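Local coordinates for protein succinylglutamate desuccinylase (Vibrio cholerae, PDB 2G9D) that probably hydrolyses N-succinylglutamate to succinate and glutamate with a bound zinc ion, the last step of arginine degradation by the succinyltransferase pathway, at residues Q30-K35 with D78-G83; N55-C60 with Q139-T144; F84-E89 with S246-E251; M182-Q187 with L239-L244. One frame throughout, in Å; residues are numbered along the deposited sequence.

Contact 1 (Q30-K35 with D78-G83); sequences QGVTLK and DDIVSG
Gln30 and Gly83 bring the backbones closest, with 6.7 Å between their CA atoms, and the chains then diverge slightly to 7.9 Å between the CA atoms of Val32 and Val81. The segment 30-35 turns at Gly31 and enters a strand, while 78-81 is the last turn of helix 68-81, and Ser82 and Gly83 lead out of it. The alternation of the extended chain directs Val32 and Leu34 at the helix. Ile80 answers with its gamma methyl: CG2, set anti to the backbone N, lies 4.0 Å from Val32 CG1, the two side chains crossing at about a right angle. The same methyl group also neighbours Leu34 CD2; the other leucine branch, CD1, meets Val81 CG1 methyl to methyl at 3.5 Å. The CB of Val81 points away from the strand, yet CG1 still reaches it. Val87 joins from the following loop, touching both Val32 and Ile80, and Val44 of the neighbouring strand 41-44 packs on Val32 and Leu34. At the outer end Gln30 folds back at chi2 (66°) and lays its amide beside Gly83, where the helix has ended with a positive phi of 78°. Its OE1 is 3.6 Å from Gly83 CA, a van der Waals contact. Thr28 OG1 adds weak hydrogen bonds with Gln30 OE1 and Val81 O. No hydrogen bond joins the two segments themselves, so the helix end is held to the strand by branched aliphatic groups beneath an exposed polar fringe.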
loop_
_atom_site.group_PDB
_atom_site.type_symbol
_atom_site.label_atom_id
_atom_site.label_comp_id
_atom_site.label_asym_id
_atom_site.label_seq_id
_atom_site.Cartn_x
_atom_site.Cartn_y
_atom_site.Cartn_z
ATOM N N GLN A 30 11.703 26.718 -4.981
ATOM C CA GLN A 30 11.394 26.237 -6.324
ATOM C C GLN A 30 9.933 26.470 -6.746
ATOM O O GLN A 30 9.559 26.179 -7.880
ATOM C CB GLN A 30 11.728 24.751 -6.420
ATOM C CG GLN A 30 13.209 24.394 -6.238
ATOM C CD GLN A 30 13.768 24.668 -4.839
ATOM O OE1 GLN A 30 13.203 24.251 -3.826
ATOM N NE2 GLN A 30 14.900 25.355 -4.790
ATOM N N GLY A 31 9.114 26.984 -5.829
ATOM C CA GLY A 31 7.713 27.246 -6.135
ATOM C C GLY A 31 6.749 26.228 -5.551
ATOM O O GLY A 31 5.535 26.421 -5.578
ATOM N N VAL A 32 7.295 25.143 -5.011
ATOM C CA VAL A 32 6.497 24.067 -4.422
ATOM C C VAL A 32 5.780 24.491 -3.146
ATOM O O VAL A 32 6.423 24.756 -2.125
ATOM C CB VAL A 32 7.381 22.848 -4.074
ATOM C CG1 VAL A 32 6.507 21.680 -3.611
ATOM C CG2 VAL A 32 8.252 22.477 -5.273
ATOM N N THR A 33 4.450 24.535 -3.204
ATOM C CA THR A 33 3.631 24.914 -2.049
ATOM C C THR A 33 3.325 23.718 -1.126
ATOM O O THR A 33 2.702 22.742 -1.553
ATOM C CB THR A 33 2.312 25.549 -2.516
ATOM O OG1 THR A 33 1.271 25.233 -1.582
ATOM C CG2 THR A 33 1.939 25.037 -3.889
ATOM N N LEU A 34 3.752 23.814 0.137
ATOM C CA LEU A 34 3.565 22.736 1.120
ATOM C C LEU A 34 2.526 22.957 2.233
ATOM O O LEU A 34 2.884 23.361 3.346
ATOM C CB LEU A 34 4.894 22.418 1.815
ATOM C CG LEU A 34 6.151 22.110 1.011
ATOM C CD1 LEU A 34 7.258 21.737 1.985
ATOM C CD2 LEU A 34 5.891 20.982 0.016
ATOM N N LYS A 35 1.260 22.657 1.969
ATOM C CA LYS A 35 0.253 22.845 3.000
ATOM C C LYS A 35 0.247 21.693 4.003
ATOM O O LYS A 35 -0.281 20.618 3.725
ATOM C CB LYS A 35 -1.139 22.996 2.376
ATOM C CG LYS A 35 -1.235 24.126 1.364
ATOM C CD LYS A 35 -2.669 24.418 0.991
ATOM C CE LYS A 35 -3.362 23.190 0.415
ATOM N NZ LYS A 35 -4.761 23.506 -0.019
ATOM N N ASP A 78 12.178 15.422 2.639
ATOM C CA ASP A 78 13.408 16.172 2.835
ATOM C C ASP A 78 13.860 16.815 1.535
ATOM O O ASP A 78 14.058 18.029 1.470
ATOM C CB ASP A 78 14.534 15.267 3.352
ATOM C CG ASP A 78 14.388 14.911 4.822
ATOM O OD1 ASP A 78 14.181 15.820 5.653
ATOM O OD2 ASP A 78 14.501 13.712 5.151
ATOM N N ASP A 79 13.997 15.996 0.494
ATOM C CA ASP A 79 14.467 16.466 -0.804
ATOM C C ASP A 79 13.510 17.327 -1.608
ATOM O O ASP A 79 13.894 17.893 -2.627
ATOM C CB ASP A 79 14.933 15.279 -1.634
ATOM C CG ASP A 79 15.922 14.434 -0.886
ATOM O OD1 ASP A 79 16.763 15.042 -0.186
ATOM O OD2 ASP A 79 15.861 13.190 -0.986
ATOM N N ILE A 80 12.269 17.442 -1.162
ATOM C CA ILE A 80 11.318 18.274 -1.884
ATOM C C ILE A 80 11.435 19.688 -1.345
ATOM O O ILE A 80 11.244 20.662 -2.066
ATOM C CB ILE A 80 9.858 17.800 -1.699
ATOM C CG1 ILE A 80 9.666 16.411 -2.318
ATOM C CG2 ILE A 80 8.910 18.802 -2.342
ATOM C CD1 ILE A 80 8.254 15.853 -2.151
ATOM N N VAL A 81 11.759 19.794 -0.066
ATOM C CA VAL A 81 11.891 21.100 0.546
ATOM C C VAL A 81 13.240 21.696 0.137
ATOM O O VAL A 81 13.339 22.877 -0.188
ATOM C CB VAL A 81 11.770 20.996 2.090
ATOM C CG1 VAL A 81 10.464 20.319 2.454
ATOM C CG2 VAL A 81 12.934 20.223 2.662
ATOM N N SER A 82 14.270 20.857 0.126
ATOM C CA SER A 82 15.616 21.268 -0.247
ATOM C C SER A 82 15.799 21.350 -1.764
ATOM O O SER A 82 16.873 21.709 -2.236
ATOM C CB SER A 82 16.630 20.273 0.310
ATOM O OG SER A 82 16.278 19.894 1.622
ATOM N N GLY A 83 14.772 20.999 -2.530
ATOM C CA GLY A 83 14.899 21.047 -3.979
ATOM C C GLY A 83 15.662 19.876 -4.587
ATOM O O GLY A 83 15.595 19.653 -5.798
#

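Contact 2 (N55-C60 with Q139-T144); sequences NMVISC and QFFANT
Val57 and Phe140 supply the CH-pi interaction of this contact: CG2 of the valine stands over one face of the ring, 4.2 Å from its centroid and 20° off the normal. The methyl is displaced toward the CD2-CE2 rim, and the two side chains run past each other in opposite directions. The ring lies where it does because its CG is anti to the backbone N (chi1 -170°), which carries it from the last turn of helix 125-140 toward the strand.

Other apolar contacts extend the patch. Asn55 CB approaches Phe140 CE2 obliquely at 3.6 Å, and Val57 CG2 also touches Phe141 CZ. Phe140 CD2 in turn lies over a face of the Phe141 ring, offset toward its rim. This strand runs parallel to both of its neighbours, 90-94 and 149-157, within the alpha/beta fold of the zinc-exopeptidase clan. Met56 and Ile58 turn to the other face, where helix 235-246 packs. The adjoining strand 149-157 carries His155, a predicted zinc ligand whose side chain is about 11 Å from that of Val57.

Among the contacts made by polar atoms, Asn55 O lies at the edge of the Phe141 ring, 3.6 Å from CE1, and Met56 O is at the same 3.6 Å from Phe140 CZ. The Asn55 amide crosses Thr144 with ND2 beside CG2, a contact without a hydrogen bond. Thr144 OG1 bonds weakly to Phe141 O and more strongly to Arg149 NE, while Arg90 makes a cation-pi contact with Phe140 and a hydrogen bond to its carbonyl.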
loop_
_atom_site.group_PDB
_atom_site.type_symbol
_atom_site.label_atom_id
_atom_site.label_comp_id
_atom_site.label_asym_id
_atom_site.label_seq_id
_atom_site.Cartn_x
_atom_site.Cartn_y
_atom_site.Cartn_z
ATOM N N ASN A 55 -3.090 13.579 -9.154
ATOM C CA ASN A 55 -3.349 13.807 -7.743
ATOM C C ASN A 55 -3.161 12.455 -7.123
ATOM O O ASN A 55 -4.032 11.588 -7.186
ATOM C CB ASN A 55 -4.765 14.315 -7.545
ATOM C CG ASN A 55 -4.971 15.675 -8.174
ATOM O OD1 ASN A 55 -4.291 16.639 -7.816
ATOM N ND2 ASN A 55 -5.896 15.759 -9.129
HETATM N N MSE A 56 -1.981 12.294 -6.547
HETATM C CA MSE A 56 -1.566 11.049 -5.946
HETATM C C MSE A 56 -1.608 11.094 -4.441
HETATM O O MSE A 56 -1.329 12.122 -3.835
HETATM C CB MSE A 56 -0.139 10.711 -6.396
HETATM C CG MSE A 56 0.113 10.895 -7.882
HETATM SE SE MSE A 56 1.957 10.531 -8.384
HETATM C CE MSE A 56 2.861 11.541 -6.987
ATOM N N VAL A 57 -1.968 9.957 -3.852
ATOM C CA VAL A 57 -2.019 9.810 -2.409
ATOM C C VAL A 57 -1.078 8.676 -2.051
ATOM O O VAL A 57 -1.420 7.509 -2.193
ATOM C CB VAL A 57 -3.459 9.502 -1.895
ATOM C CG1 VAL A 57 -3.415 9.072 -0.450
ATOM C CG2 VAL A 57 -4.324 10.761 -2.017
ATOM N N ILE A 58 0.131 9.043 -1.641
ATOM C CA ILE A 58 1.158 8.090 -1.232
ATOM C C ILE A 58 0.969 8.014 0.273
ATOM O O ILE A 58 1.100 9.014 0.952
ATOM C CB ILE A 58 2.596 8.622 -1.553
ATOM C CG1 ILE A 58 2.829 8.654 -3.064
ATOM C CG2 ILE A 58 3.652 7.727 -0.923
ATOM C CD1 ILE A 58 2.069 9.715 -3.777
ATOM N N SER A 59 0.627 6.848 0.800
ATOM C CA SER A 59 0.421 6.746 2.241
ATOM C C SER A 59 1.263 5.662 2.877
ATOM O O SER A 59 1.565 4.634 2.247
ATOM C CB SER A 59 -1.063 6.506 2.567
ATOM O OG SER A 59 -1.568 5.344 1.940
ATOM N N CYS A 60 1.672 5.910 4.117
ATOM C CA CYS A 60 2.454 4.921 4.832
ATOM C C CYS A 60 2.029 4.855 6.284
ATOM O O CYS A 60 1.354 5.751 6.803
ATOM C CB CYS A 60 3.963 5.195 4.718
ATOM S SG CYS A 60 4.555 6.589 5.674
ATOM N N GLN A 139 -11.718 15.474 0.962
ATOM C CA GLN A 139 -11.204 16.836 0.831
ATOM C C GLN A 139 -10.165 16.953 -0.277
ATOM O O GLN A 139 -10.098 17.962 -0.973
ATOM C CB GLN A 139 -10.557 17.296 2.137
ATOM C CG GLN A 139 -11.500 17.840 3.211
ATOM C CD GLN A 139 -11.828 19.330 3.031
ATOM O OE1 GLN A 139 -10.939 20.149 2.754
ATOM N NE2 GLN A 139 -13.104 19.687 3.207
ATOM N N PHE A 140 -9.350 15.919 -0.435
ATOM C CA PHE A 140 -8.290 15.922 -1.435
ATOM C C PHE A 140 -8.809 15.812 -2.856
ATOM O O PHE A 140 -8.558 16.684 -3.668
ATOM C CB PHE A 140 -7.322 14.775 -1.157
ATOM C CG PHE A 140 -6.071 14.817 -1.980
ATOM C CD1 PHE A 140 -4.937 15.465 -1.509
ATOM C CD2 PHE A 140 -6.010 14.179 -3.214
ATOM C CE1 PHE A 140 -3.761 15.475 -2.250
ATOM C CE2 PHE A 140 -4.843 14.186 -3.957
ATOM C CZ PHE A 140 -3.714 14.836 -3.471
ATOM N N PHE A 141 -9.531 14.739 -3.157
ATOM C CA PHE A 141 -10.052 14.548 -4.508
ATOM C C PHE A 141 -11.153 15.519 -4.870
ATOM O O PHE A 141 -12.092 15.161 -5.573
ATOM C CB PHE A 141 -10.567 13.110 -4.705
ATOM C CG PHE A 141 -9.473 12.085 -4.831
ATOM C CD1 PHE A 141 -8.404 12.292 -5.690
ATOM C CD2 PHE A 141 -9.501 10.925 -4.070
ATOM C CE1 PHE A 141 -7.376 11.361 -5.782
ATOM C CE2 PHE A 141 -8.477 9.982 -4.155
ATOM C CZ PHE A 141 -7.412 10.199 -5.010
ATOM N N ALA A 142 -11.029 16.753 -4.408
ATOM C CA ALA A 142 -12.042 17.759 -4.687
ATOM C C ALA A 142 -11.831 18.491 -6.013
ATOM O O ALA A 142 -10.756 19.056 -6.280
ATOM C CB ALA A 142 -12.103 18.761 -3.545
ATOM N N ASN A 143 -12.886 18.477 -6.828
ATOM C CA ASN A 143 -12.886 19.121 -8.134
ATOM C C ASN A 143 -11.881 18.487 -9.077
ATOM O O ASN A 143 -11.617 19.009 -10.159
ATOM C CB ASN A 143 -12.589 20.617 -7.984
ATOM C CG ASN A 143 -13.783 21.395 -7.482
ATOM O OD1 ASN A 143 -13.779 21.916 -6.367
ATOM N ND2 ASN A 143 -14.824 21.466 -8.303
ATOM N N THR A 144 -11.334 17.352 -8.655
ATOM C CA THR A 144 -10.348 16.614 -9.435
ATOM C C THR A 144 -11.009 15.627 -10.399
ATOM O O THR A 144 -12.230 15.427 -10.376
ATOM C CB THR A 144 -9.400 15.824 -8.503
ATOM O OG1 THR A 144 -10.161 14.910 -7.700
ATOM C CG2 THR A 144 -8.643 16.775 -7.595
#

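Contact 3 (F84-E89 with S246-E251); sequences FQPVAE and SRHKPE
Two torsions bring Glu89 and Arg247 together: chi2 of Glu89, at 99°, bends the carboxylate back toward the end of helix 235-246, and chi1 of Arg247, at -176°, stretches its chain out past that carboxylate. The side chains cross at about a right angle, and Glu89 CD lies 3.6 Å from Arg247 CB, against the aliphatic root of the arginine. The charged ends are farther apart. Glu89 OE1 and Arg247 NE are separated by 4.0 Å, a long salt bridge in which the oxygen lies well out of the guanidinium plane and no N-H points at it. Attraction here is therefore general electrostatics, probably shared with Lys54, which forms a weak, long ion pair with Glu89, and with Asp50, which does the same with Arg247.

Ala88 packs its CB against Arg247 CB at 3.5 Å and equally against the carbonyl O of Ser246. Farther along, Pro86 CG sits 4.0 Å from His248 NE2, the proline and histidine crossing nearly perpendicularly. Ser246 CB is also near Pro86 CG, while its hydroxyl turns back to the helix, hydrogen-bonded with the carbonyls of Arg242 and Asp243; OG at the same time lies over the centre of the His248 ring. In Gln85 the bend at chi2 turns the amide back, so that NE2 donates to Pro86 O at 2.7 Å, in the carbonyl plane, and lies beside Ser246 CB. Its OE1 accepts a hydrogen bond from Arg242. The whole is typical of a helix C-terminus closed by a residue in the left-handed helical conformation (positive phi), here Arg247, and packed on the connection from helix 68-81 to strand 90-94 at the margin of an alpha/beta domain.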
loop_
_atom_site.group_PDB
_atom_site.type_symbol
_atom_site.label_atom_id
_atom_site.label_comp_id
_atom_site.label_asym_id
_atom_site.label_seq_id
_atom_site.Cartn_x
_atom_site.Cartn_y
_atom_site.Cartn_z
ATOM N N PHE A 84 16.397 19.141 -3.757
ATOM C CA PHE A 84 17.148 17.967 -4.198
ATOM C C PHE A 84 16.198 17.129 -5.054
ATOM O O PHE A 84 16.623 16.447 -5.982
ATOM C CB PHE A 84 17.587 17.154 -2.966
ATOM C CG PHE A 84 18.599 16.048 -3.249
ATOM C CD1 PHE A 84 18.581 14.862 -2.495
ATOM C CD2 PHE A 84 19.587 16.195 -4.225
ATOM C CE1 PHE A 84 19.542 13.851 -2.691
ATOM C CE2 PHE A 84 20.560 15.182 -4.430
ATOM C CZ PHE A 84 20.527 14.008 -3.666
ATOM N N GLN A 85 14.904 17.216 -4.737
ATOM C CA GLN A 85 13.819 16.481 -5.412
ATOM C C GLN A 85 12.694 17.375 -6.002
ATOM O O GLN A 85 11.873 17.928 -5.272
ATOM C CB GLN A 85 13.218 15.497 -4.397
ATOM C CG GLN A 85 11.893 14.869 -4.775
ATOM C CD GLN A 85 12.009 13.954 -5.974
ATOM O OE1 GLN A 85 12.856 13.039 -6.001
ATOM N NE2 GLN A 85 11.159 14.188 -6.981
ATOM N N PRO A 86 12.643 17.521 -7.333
ATOM C CA PRO A 86 11.604 18.349 -7.970
ATOM C C PRO A 86 10.180 17.784 -7.842
ATOM O O PRO A 86 10.003 16.588 -7.607
ATOM C CB PRO A 86 12.064 18.414 -9.423
ATOM C CG PRO A 86 12.825 17.121 -9.608
ATOM C CD PRO A 86 13.603 16.999 -8.323
ATOM N N VAL A 87 9.168 18.641 -8.005
ATOM C CA VAL A 87 7.759 18.213 -7.905
ATOM C C VAL A 87 7.045 18.415 -9.219
ATOM O O VAL A 87 7.540 19.131 -10.075
ATOM C CB VAL A 87 6.964 19.019 -6.858
ATOM C CG1 VAL A 87 5.542 18.480 -6.772
ATOM C CG2 VAL A 87 7.649 18.951 -5.504
ATOM N N ALA A 88 5.874 17.807 -9.373
ATOM C CA ALA A 88 5.117 17.936 -10.615
ATOM C C ALA A 88 3.767 17.261 -10.497
ATOM O O ALA A 88 3.105 16.983 -11.501
ATOM C CB ALA A 88 5.889 17.312 -11.762
ATOM N N GLU A 89 3.355 16.992 -9.267
ATOM C CA GLU A 89 2.092 16.319 -9.063
ATOM C C GLU A 89 1.534 16.546 -7.685
ATOM O O GLU A 89 2.174 16.208 -6.682
ATOM C CB GLU A 89 2.246 14.809 -9.284
ATOM C CG GLU A 89 2.044 14.353 -10.721
ATOM C CD GLU A 89 3.343 14.133 -11.456
ATOM O OE1 GLU A 89 3.286 13.821 -12.664
ATOM O OE2 GLU A 89 4.413 14.267 -10.819
ATOM N N SER A 246 8.040 13.556 -9.847
ATOM C CA SER A 246 8.785 14.517 -10.669
ATOM C C SER A 246 8.249 14.528 -12.099
ATOM O O SER A 246 8.569 15.424 -12.877
ATOM C CB SER A 246 10.268 14.155 -10.710
ATOM O OG SER A 246 10.462 13.018 -11.538
ATOM N N ARG A 247 7.451 13.517 -12.436
ATOM C CA ARG A 247 6.831 13.394 -13.754
ATOM C C ARG A 247 7.841 13.388 -14.895
ATOM O O ARG A 247 7.473 13.566 -16.058
ATOM C CB ARG A 247 5.841 14.539 -13.958
ATOM C CG ARG A 247 5.033 14.500 -15.248
ATOM C CD ARG A 247 4.696 15.926 -15.679
ATOM N NE ARG A 247 3.271 16.222 -15.834
ATOM C CZ ARG A 247 2.506 15.768 -16.821
ATOM N NH1 ARG A 247 1.224 16.111 -16.877
ATOM N NH2 ARG A 247 3.013 14.963 -17.747
ATOM N N HIS A 248 9.116 13.200 -14.582
ATOM C CA HIS A 248 10.073 13.190 -15.659
ATOM C C HIS A 248 10.910 11.939 -15.780
ATOM O O HIS A 248 10.795 10.994 -14.987
ATOM C CB HIS A 248 10.982 14.423 -15.612
ATOM C CG HIS A 248 11.988 14.412 -14.497
ATOM N ND1 HIS A 248 12.653 13.271 -14.090
ATOM C CD2 HIS A 248 12.492 15.425 -13.753
ATOM C CE1 HIS A 248 13.522 13.586 -13.146
ATOM N NE2 HIS A 248 13.445 14.886 -12.924
ATOM N N LYS A 249 11.741 11.980 -16.821
ATOM C CA LYS A 249 12.650 10.928 -17.239
ATOM C C LYS A 249 12.760 9.662 -16.419
ATOM O O LYS A 249 13.350 9.653 -15.332
ATOM C CB LYS A 249 14.070 11.493 -17.461
ATOM C CG LYS A 249 15.084 10.464 -18.050
ATOM C CD LYS A 249 14.616 9.929 -19.422
ATOM C CE LYS A 249 15.645 9.039 -20.131
ATOM N NZ LYS A 249 15.180 8.666 -21.509
ATOM N N PRO A 250 12.163 8.578 -16.923
ATOM C CA PRO A 250 12.222 7.285 -16.237
ATOM C C PRO A 250 13.620 6.808 -16.660
ATOM O O PRO A 250 13.782 6.206 -17.729
ATOM C CB PRO A 250 11.092 6.502 -16.894
ATOM C CG PRO A 250 11.063 7.071 -18.293
ATOM C CD PRO A 250 11.214 8.551 -18.049
ATOM N N GLU A 251 14.620 7.102 -15.823
ATOM C CA GLU A 251 16.034 6.818 -16.119
ATOM C C GLU A 251 16.673 5.418 -16.032
ATOM O O GLU A 251 17.755 5.214 -16.601
ATOM C CB GLU A 251 16.907 7.789 -15.317
ATOM C CG GLU A 251 17.532 8.897 -16.154
ATOM C CD GLU A 251 17.575 10.226 -15.429
ATOM O OE1 GLU A 251 16.533 10.921 -15.409
ATOM O OE2 GLU A 251 18.640 10.576 -14.871
#

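Contact 4 (M182-Q187 with L239-L244); sequences MQFIEQ and LAMRDL
Ala240 O, which lies in the ring plane at the edge of Phe184, accepts the backbone N-H of Leu244 at 2.8 Å (N to O), and Phe184 CE1 is 3.6 Å from it. The ring thus abuts a carbonyl already satisfied within its helix. Helices 182-187 and 239-244 run roughly antiparallel, 141° between their directions and 9.3 Å between axes at closest approach. Phe184 contributes the largest share of the interface. Its CE1 touches Ala240 CB, and Leu244 CD2 lies over one face, 4.2 Å from the ring centroid, in a CH-pi contact. Met241, a selenomethionine, points its CB away, but bends in its chain bring CE to 4.0 Å from Phe184 CZ; the selenium stands obliquely to the ring, a loose Met-aromatic contact. Leu152 touches Phe184, Met241 and Leu244, so both helices pack on strand 149-157 of the catalytic alpha/beta domain, the Met241 side chain about 11 Å from that of His155, a predicted zinc ligand.

At the outer side Gln187 is extended beyond CG and passes across Ala240, its CG 3.8 Å from Ala240 CB. NE2 and Asp243 OD2 are 3.1 Å apart, but the angle is too poor for a hydrogen bond. Cohesion consequently rests on a phenyl ring wedged among small and flexible apolar groups, with the Gln187-Asp243 pair adding probably no more than a modest electrostatic pull at the outer side.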
loop_
_atom_site.group_PDB
_atom_site.type_symbol
_atom_site.label_atom_id
_atom_site.label_comp_id
_atom_site.label_asym_id
_atom_site.label_seq_id
_atom_site.Cartn_x
_atom_site.Cartn_y
_atom_site.Cartn_z
HETATM N N MSE A 182 0.733 0.065 -14.415
HETATM C CA MSE A 182 1.552 -1.133 -14.568
HETATM C C MSE A 182 2.993 -0.732 -14.675
HETATM O O MSE A 182 3.849 -1.206 -13.923
HETATM C CB MSE A 182 1.173 -1.898 -15.831
HETATM C CG MSE A 182 -0.149 -2.617 -15.712
HETATM SE SE MSE A 182 -0.256 -3.500 -13.989
HETATM C CE MSE A 182 -1.870 -2.623 -13.314
ATOM N N GLN A 183 3.230 0.147 -15.646
ATOM C CA GLN A 183 4.536 0.701 -15.943
ATOM C C GLN A 183 5.189 1.178 -14.671
ATOM O O GLN A 183 6.378 0.971 -14.483
ATOM C CB GLN A 183 4.386 1.850 -16.921
ATOM C CG GLN A 183 3.851 1.407 -18.254
ATOM C CD GLN A 183 3.636 2.557 -19.222
ATOM O OE1 GLN A 183 3.354 2.332 -20.408
ATOM N NE2 GLN A 183 3.760 3.795 -18.729
ATOM N N PHE A 184 4.428 1.806 -13.782
ATOM C CA PHE A 184 5.036 2.264 -12.545
ATOM C C PHE A 184 5.560 1.080 -11.752
ATOM O O PHE A 184 6.703 1.078 -11.288
ATOM C CB PHE A 184 4.061 3.042 -11.649
ATOM C CG PHE A 184 4.644 3.356 -10.307
ATOM C CD1 PHE A 184 5.609 4.347 -10.177
ATOM C CD2 PHE A 184 4.389 2.534 -9.224
ATOM C CE1 PHE A 184 6.325 4.505 -9.001
ATOM C CE2 PHE A 184 5.098 2.676 -8.030
ATOM C CZ PHE A 184 6.075 3.663 -7.917
ATOM N N ILE A 185 4.712 0.073 -11.591
ATOM C CA ILE A 185 5.093 -1.115 -10.847
ATOM C C ILE A 185 6.372 -1.717 -11.421
ATOM O O ILE A 185 7.259 -2.126 -10.671
ATOM C CB ILE A 185 3.949 -2.144 -10.871
ATOM C CG1 ILE A 185 2.850 -1.681 -9.930
ATOM C CG2 ILE A 185 4.430 -3.500 -10.412
ATOM C CD1 ILE A 185 1.585 -2.467 -10.068
ATOM N N GLU A 186 6.455 -1.761 -12.752
ATOM C CA GLU A 186 7.617 -2.300 -13.439
ATOM C C GLU A 186 8.858 -1.461 -13.094
ATOM O O GLU A 186 9.882 -1.982 -12.634
ATOM C CB GLU A 186 7.401 -2.288 -14.958
ATOM C CG GLU A 186 6.080 -2.887 -15.480
ATOM C CD GLU A 186 5.968 -4.418 -15.373
ATOM O OE1 GLU A 186 5.186 -5.023 -16.158
ATOM O OE2 GLU A 186 6.639 -5.015 -14.505
ATOM N N GLN A 187 8.775 -0.156 -13.304
ATOM C CA GLN A 187 9.925 0.677 -13.002
ATOM C C GLN A 187 10.311 0.526 -11.529
ATOM O O GLN A 187 11.453 0.758 -11.137
ATOM C CB GLN A 187 9.649 2.155 -13.318
ATOM C CG GLN A 187 10.804 3.057 -12.869
ATOM C CD GLN A 187 10.569 4.541 -13.094
ATOM O OE1 GLN A 187 9.549 5.100 -12.692
ATOM N NE2 GLN A 187 11.531 5.191 -13.732
ATOM N N LEU A 239 13.579 5.045 -6.548
ATOM C CA LEU A 239 13.834 5.849 -7.732
ATOM C C LEU A 239 12.510 6.022 -8.468
ATOM O O LEU A 239 12.139 7.120 -8.866
ATOM C CB LEU A 239 14.860 5.164 -8.648
ATOM C CG LEU A 239 16.274 5.764 -8.685
ATOM C CD1 LEU A 239 16.867 5.790 -7.292
ATOM C CD2 LEU A 239 17.159 4.944 -9.612
ATOM N N ALA A 240 11.784 4.925 -8.618
ATOM C CA ALA A 240 10.511 4.951 -9.319
ATOM C C ALA A 240 9.577 6.030 -8.805
ATOM O O ALA A 240 9.060 6.816 -9.596
ATOM C CB ALA A 240 9.832 3.588 -9.224
HETATM N N MSE A 241 9.352 6.054 -7.493
HETATM C CA MSE A 241 8.461 7.028 -6.882
HETATM C C MSE A 241 8.879 8.431 -7.248
HETATM O O MSE A 241 8.061 9.249 -7.674
HETATM C CB MSE A 241 8.479 6.886 -5.365
HETATM C CG MSE A 241 7.464 7.771 -4.652
HETATM SE SE MSE A 241 5.636 7.414 -5.302
HETATM C CE MSE A 241 5.409 5.627 -4.528
ATOM N N ARG A 242 10.170 8.700 -7.076
ATOM C CA ARG A 242 10.731 10.005 -7.381
ATOM C C ARG A 242 10.405 10.400 -8.794
ATOM O O ARG A 242 10.060 11.541 -9.051
ATOM C CB ARG A 242 12.238 9.991 -7.167
ATOM C CG ARG A 242 12.601 9.866 -5.716
ATOM C CD ARG A 242 14.024 9.422 -5.506
ATOM N NE ARG A 242 14.349 9.400 -4.076
ATOM C CZ ARG A 242 14.404 10.478 -3.284
ATOM N NH1 ARG A 242 14.157 11.695 -3.760
ATOM N NH2 ARG A 242 14.705 10.346 -2.001
ATOM N N ASP A 243 10.497 9.456 -9.720
ATOM C CA ASP A 243 10.181 9.767 -11.106
ATOM C C ASP A 243 8.665 10.020 -11.201
ATOM O O ASP A 243 8.204 10.876 -11.962
ATOM C CB ASP A 243 10.607 8.608 -12.015
ATOM C CG ASP A 243 12.073 8.213 -11.825
ATOM O OD1 ASP A 243 12.974 9.029 -12.102
ATOM O OD2 ASP A 243 12.333 7.077 -11.386
ATOM N N LEU A 244 7.904 9.299 -10.381
ATOM C CA LEU A 244 6.452 9.426 -10.363
ATOM C C LEU A 244 5.967 10.796 -9.925
ATOM O O LEU A 244 4.987 11.308 -10.475
ATOM C CB LEU A 244 5.823 8.372 -9.452
ATOM C CG LEU A 244 4.292 8.299 -9.573
ATOM C CD1 LEU A 244 3.882 7.872 -10.997
ATOM C CD2 LEU A 244 3.738 7.331 -8.526
#

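Contacts 2 and 4 serve the middle of the catalytic domain: both engage the central strands, and they touch each other where Met56 and Ile58 meet Leu244 and Met241. Each turns on a phenylalanine with a methyl group over its face. Contacts 1 and 3 lie farther out, mix exposed with buried residues, and share the path from helix 68-81 into its following loop. Contact 1 is aliphatic, whereas contact 3 adds loose charge pairing at its helix end. Helix 235-246 unites contacts 3 and 4, and Arg242 reaches across, with a salt bridge to Asp79 of contact 1 and a probable hydrogen bond to Gln85 of contact 3. None of the four pairs of segments is joined by a direct hydrogen bond.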